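Local coordinates for DNA mismatch repair protein MLH3 (Saccharomyces cerevisiae S288C, PDB 6RMN), which takes part, as a subunit of the MutLbeta heterodimer, in DNA mismatch repair that corrects insertion-deletion loops, and is represented here by its C-terminal part, at residues T66-T70 against G71-A75; L172-W175 against K176-C180. All blocks are in the same frame, centred on the assembly; numbering follows the deposited sequence.

Interaction 1: T66-T70 against G71-A75; sequences TEVVT and GTFVA
Glu-67 lies against Thr-72 and Phe-73 where the chain leaves its helix. Its CG is anti to the carbonyl carbon (chi1 -75°), which takes the chain across the edge of Phe-73. CB meets Phe-73 CA at 3.8 Å, and CG passes Thr-72 OG1 at 4.2 Å. CD lies in the ring plane at the edge of Phe-73, whose CD1 comes within 3.3 Å of Glu-67 OE1; the carboxylate is turned 63° from the ring. Val-68 CG2 instead covers a ring face, a CH-pi contact 4.2 Å from the Phe-73 centroid.

The backbone closes as a Schellman motif with Gly-71 at positive phi: Thr-72 N gives a 2.8 Å hydrogen bond to Glu-67 O, and Gly-71 N a weak one to Val-68 O. Thr-70 OG1 bonds back to Thr-66 O at 2.7 Å, and Thr-72 OG1 sits 2.7 Å from Thr-70 OG1, with Glu-67 O a second, weak candidate, so that the acceptor of its proton is not settled.

This turn ends helix 48-69 and leads into strand 76-77. Phe-73 also touches Pro-125, just after strand 117-124, while Val-68 packs on Trp-103 and Met-158 from loops.

Interaction 2: L172-W175 against K176-C180; sequences LYWW and KYSSC
Tyr-173 O accepts a hydrogen bond from Lys-176 N at 3.0 Å, with an N-H...O angle of 163°. The donor stands well above the carbonyl plane, 45° out of it and not on a lone pair. One residue on, Tyr-177 N bonds to Trp-174 O in the same manner, at 3.1 Å. With Trp-174, Trp-175 and Lys-176 all near helical phi and psi, the two bonds describe overlapping type I turns, 173-176 and 174-177.

On this backbone, Lys-176 is extended beyond CG and runs side by side with both Tyr-173 and Trp-175. Its CG approaches Trp-175 CZ3 obliquely at 3.6 Å, its CE lies beside the same end of the indole, and its CD meets Tyr-173 CB. NZ comes obliquely to the Tyr-173 ring, nearest CD2 at 3.9 Å. Trp-175 has CG between its backbone N and carbonyl carbon (chi1 42°), which brings CB and the CE3 side of the indole close to Lys-176 N; Tyr-173 CB lies over one face of that indole, offset toward the rim.

Trp-174 offers an edge instead. Ser-178 OG sits near the plane of that indole, 3.3 Å from Trp-174 CZ3. The Tyr-177 ring likewise presents an edge, with its CD1 3.6 Å from Tyr-173 O. Beyond the loop, Trp-174 and Tyr-177 both touch Leu-65 of helix 48-69, and Trp-175 stacks with the ring of His-220.

Across the two segments the hydrogen bonds thus run between main-chain atoms, where two carbonyls each hold an amide and fix the turns. The side chains add mainly van der Waals packing between the lysine methylenes and aromatic groups.

How the interactions relate
From the N terminus, helix 48-69 comes first, and interaction 1 closes the short turn at its C-terminal end before the chain enters strand 76-77. The sheet built around strand 117-124 and the helices up to 136-151 follow. Interaction 2 then closes turns in the loop before helix 183-196. The two are in series and neither nest nor cross, yet their centres lie only 14 Å apart. They meet where Leu-172 CD1 packs on Val-69 CG1, at 3.8 Å, and on Thr-66 CA. Leu-172, Trp-174 and Tyr-177 of this loop rest on helix 48-69, which also carries the zinc ligands His-49 and Glu-53 near its start.

Interaction 1: T66-T70 against G71-A75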
loop_
_atom_site.group_PDB
_atom_site.type_symbol
_atom_site.label_atom_id
_atom_site.label_comp_id
_atom_site.label_asym_id
_atom_site.label_seq_id
_atom_site.Cartn_x
_atom_site.Cartn_y
_atom_site.Cartn_z
ATOM N N THR B 66 -22.739 20.632 -15.804
ATOM C CA THR B 66 -23.428 21.525 -14.855
ATOM C C THR B 66 -23.730 22.840 -15.580
ATOM O O THR B 66 -24.831 23.362 -15.436
ATOM C CB THR B 66 -22.598 21.713 -13.561
ATOM O OG1 THR B 66 -22.468 20.446 -12.939
ATOM C CG2 THR B 66 -23.243 22.658 -12.564
ATOM N N GLU B 67 -22.782 23.331 -16.407
ATOM C CA GLU B 67 -22.940 24.555 -17.195
ATOM C C GLU B 67 -24.027 24.408 -18.266
ATOM O O GLU B 67 -24.848 25.308 -18.442
ATOM C CB GLU B 67 -21.619 24.933 -17.880
ATOM C CG GLU B 67 -20.570 25.539 -16.968
ATOM C CD GLU B 67 -19.205 25.636 -17.618
ATOM O OE1 GLU B 67 -19.024 26.494 -18.515
ATOM O OE2 GLU B 67 -18.311 24.850 -17.230
ATOM N N VAL B 68 -24.002 23.294 -19.002
ATOM C CA VAL B 68 -24.934 23.018 -20.096
ATOM C C VAL B 68 -26.376 22.870 -19.580
ATOM O O VAL B 68 -27.279 23.536 -20.099
ATOM C CB VAL B 68 -24.431 21.811 -20.946
ATOM C CG1 VAL B 68 -25.510 21.272 -21.887
ATOM C CG2 VAL B 68 -23.173 22.189 -21.727
ATOM N N VAL B 69 -26.573 22.041 -18.537
ATOM C CA VAL B 69 -27.878 21.766 -17.921
ATOM C C VAL B 69 -28.494 23.024 -17.261
ATOM O O VAL B 69 -29.716 23.148 -17.253
ATOM C CB VAL B 69 -27.802 20.540 -16.958
ATOM C CG1 VAL B 69 -29.070 20.380 -16.120
ATOM C CG2 VAL B 69 -27.518 19.254 -17.732
ATOM N N THR B 70 -27.669 23.963 -16.752
ATOM C CA THR B 70 -28.161 25.184 -16.082
ATOM C C THR B 70 -28.185 26.433 -16.999
ATOM O O THR B 70 -28.572 27.516 -16.552
ATOM C CB THR B 70 -27.380 25.446 -14.776
ATOM O OG1 THR B 70 -26.011 25.733 -15.083
ATOM C CG2 THR B 70 -27.479 24.287 -13.773
ATOM N N GLY B 71 -27.789 26.269 -18.259
ATOM C CA GLY B 71 -27.752 27.352 -19.237
ATOM C C GLY B 71 -26.728 28.426 -18.917
ATOM O O GLY B 71 -26.975 29.612 -19.151
ATOM N N THR B 72 -25.572 28.013 -18.377
ATOM C CA THR B 72 -24.469 28.903 -17.989
ATOM C C THR B 72 -23.175 28.623 -18.781
ATOM O O THR B 72 -22.128 29.181 -18.459
ATOM C CB THR B 72 -24.260 28.849 -16.464
ATOM O OG1 THR B 72 -24.173 27.487 -16.066
ATOM C CG2 THR B 72 -25.382 29.525 -15.688
ATOM N N PHE B 73 -23.253 27.771 -19.822
ATOM C CA PHE B 73 -22.106 27.413 -20.659
ATOM C C PHE B 73 -21.735 28.595 -21.554
ATOM O O PHE B 73 -22.571 29.063 -22.314
ATOM C CB PHE B 73 -22.393 26.123 -21.463
ATOM C CG PHE B 73 -21.203 25.466 -22.129
ATOM C CD1 PHE B 73 -20.017 25.252 -21.425
ATOM C CD2 PHE B 73 -21.290 24.990 -23.431
ATOM C CE1 PHE B 73 -18.919 24.640 -22.038
ATOM C CE2 PHE B 73 -20.202 24.353 -24.035
ATOM C CZ PHE B 73 -19.019 24.197 -23.341
ATOM N N VAL B 74 -20.509 29.119 -21.404
ATOM C CA VAL B 74 -20.022 30.296 -22.143
ATOM C C VAL B 74 -20.007 30.051 -23.668
ATOM O O VAL B 74 -19.582 28.993 -24.126
ATOM C CB VAL B 74 -18.650 30.796 -21.587
ATOM C CG1 VAL B 74 -18.001 31.849 -22.487
ATOM C CG2 VAL B 74 -18.795 31.325 -20.160
ATOM N N ALA B 75 -20.510 31.037 -24.429
ATOM C CA ALA B 75 -20.573 31.031 -25.887
ATOM C C ALA B 75 -19.949 32.335 -26.428
ATOM O O ALA B 75 -20.605 33.381 -26.464
ATOM C CB ALA B 75 -22.014 30.865 -26.356
#

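Interaction 2: L172-W175 against K176-C180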
loop_
_atom_site.group_PDB
_atom_site.type_symbol
_atom_site.label_atom_id
_atom_site.label_comp_id
_atom_site.label_asym_id
_atom_site.label_seq_id
_atom_site.Cartn_x
_atom_site.Cartn_y
_atom_site.Cartn_z
ATOM N N LEU B 172 -27.195 16.738 -9.650
ATOM C CA LEU B 172 -26.871 16.505 -11.061
ATOM C C LEU B 172 -25.849 15.383 -11.178
ATOM O O LEU B 172 -24.702 15.534 -10.730
ATOM C CB LEU B 172 -26.301 17.792 -11.693
ATOM C CG LEU B 172 -26.412 17.961 -13.215
ATOM C CD1 LEU B 172 -26.490 19.425 -13.568
ATOM C CD2 LEU B 172 -25.225 17.337 -13.951
ATOM N N TYR B 173 -26.268 14.259 -11.782
ATOM C CA TYR B 173 -25.383 13.128 -12.022
ATOM C C TYR B 173 -24.947 13.259 -13.468
ATOM O O TYR B 173 -25.684 12.875 -14.380
ATOM C CB TYR B 173 -26.076 11.789 -11.723
ATOM C CG TYR B 173 -26.628 11.694 -10.315
ATOM C CD1 TYR B 173 -25.815 11.320 -9.249
ATOM C CD2 TYR B 173 -27.964 11.986 -10.048
ATOM C CE1 TYR B 173 -26.318 11.236 -7.950
ATOM C CE2 TYR B 173 -28.477 11.907 -8.753
ATOM C CZ TYR B 173 -27.651 11.530 -7.708
ATOM O OH TYR B 173 -28.159 11.446 -6.433
ATOM N N TRP B 174 -23.776 13.900 -13.675
ATOM C CA TRP B 174 -23.205 14.194 -14.990
ATOM C C TRP B 174 -23.205 12.980 -15.918
ATOM O O TRP B 174 -23.461 13.134 -17.111
ATOM C CB TRP B 174 -21.788 14.818 -14.872
ATOM C CG TRP B 174 -20.780 13.897 -14.249
ATOM C CD1 TRP B 174 -20.514 13.751 -12.918
ATOM C CD2 TRP B 174 -19.997 12.901 -14.926
ATOM N NE1 TRP B 174 -19.596 12.745 -12.725
ATOM C CE2 TRP B 174 -19.265 12.202 -13.938
ATOM C CE3 TRP B 174 -19.868 12.506 -16.270
ATOM C CZ2 TRP B 174 -18.417 11.137 -14.252
ATOM C CZ3 TRP B 174 -19.021 11.453 -16.580
ATOM C CH2 TRP B 174 -18.291 10.795 -15.581
ATOM N N TRP B 175 -22.963 11.773 -15.356
ATOM C CA TRP B 175 -22.871 10.516 -16.094
ATOM C C TRP B 175 -24.199 10.030 -16.691
ATOM O O TRP B 175 -24.184 9.143 -17.548
ATOM C CB TRP B 175 -22.208 9.434 -15.254
ATOM C CG TRP B 175 -22.654 9.391 -13.829
ATOM C CD1 TRP B 175 -22.043 9.976 -12.756
ATOM C CD2 TRP B 175 -23.784 8.681 -13.312
ATOM N NE1 TRP B 175 -22.733 9.683 -11.604
ATOM C CE2 TRP B 175 -23.798 8.877 -11.914
ATOM C CE3 TRP B 175 -24.760 7.851 -13.893
ATOM C CZ2 TRP B 175 -24.753 8.281 -11.086
ATOM C CZ3 TRP B 175 -25.717 7.272 -13.076
ATOM C CH2 TRP B 175 -25.710 7.488 -11.688
ATOM N N LYS B 176 -25.330 10.633 -16.284
ATOM C CA LYS B 176 -26.639 10.309 -16.841
ATOM C C LYS B 176 -26.828 11.036 -18.189
ATOM O O LYS B 176 -27.771 10.735 -18.917
ATOM C CB LYS B 176 -27.764 10.675 -15.854
ATOM C CG LYS B 176 -27.830 9.724 -14.671
ATOM C CD LYS B 176 -28.937 10.042 -13.698
ATOM C CE LYS B 176 -28.977 8.996 -12.606
ATOM N NZ LYS B 176 -30.123 9.191 -11.677
ATOM N N TYR B 177 -25.920 11.979 -18.509
ATOM C CA TYR B 177 -25.917 12.822 -19.708
ATOM C C TYR B 177 -24.615 12.674 -20.499
ATOM O O TYR B 177 -24.474 13.277 -21.562
ATOM C CB TYR B 177 -26.084 14.297 -19.304
ATOM C CG TYR B 177 -27.312 14.582 -18.478
ATOM C CD1 TYR B 177 -27.263 14.554 -17.087
ATOM C CD2 TYR B 177 -28.519 14.920 -19.082
ATOM C CE1 TYR B 177 -28.396 14.818 -16.316
ATOM C CE2 TYR B 177 -29.655 15.201 -18.323
ATOM C CZ TYR B 177 -29.592 15.140 -16.939
ATOM O OH TYR B 177 -30.718 15.406 -16.190
ATOM N N SER B 178 -23.659 11.903 -19.961
ATOM C CA SER B 178 -22.327 11.635 -20.513
ATOM C C SER B 178 -22.347 11.179 -21.986
ATOM O O SER B 178 -21.484 11.590 -22.768
ATOM C CB SER B 178 -21.614 10.594 -19.652
ATOM O OG SER B 178 -20.226 10.866 -19.597
ATOM N N SER B 179 -23.336 10.351 -22.352
ATOM C CA SER B 179 -23.529 9.823 -23.700
ATOM C C SER B 179 -23.868 10.893 -24.775
ATOM O O SER B 179 -23.551 10.679 -25.943
ATOM C CB SER B 179 -24.587 8.724 -23.682
ATOM O OG SER B 179 -25.906 9.235 -23.553
ATOM N N CYS B 180 -24.525 12.010 -24.381
ATOM C CA CYS B 180 -24.961 13.132 -25.238
ATOM C C CYS B 180 -23.837 14.055 -25.640
ATOM O O CYS B 180 -23.996 14.848 -26.558
ATOM C CB CYS B 180 -26.060 13.925 -24.549
ATOM S SG CYS B 180 -27.381 12.907 -23.877
#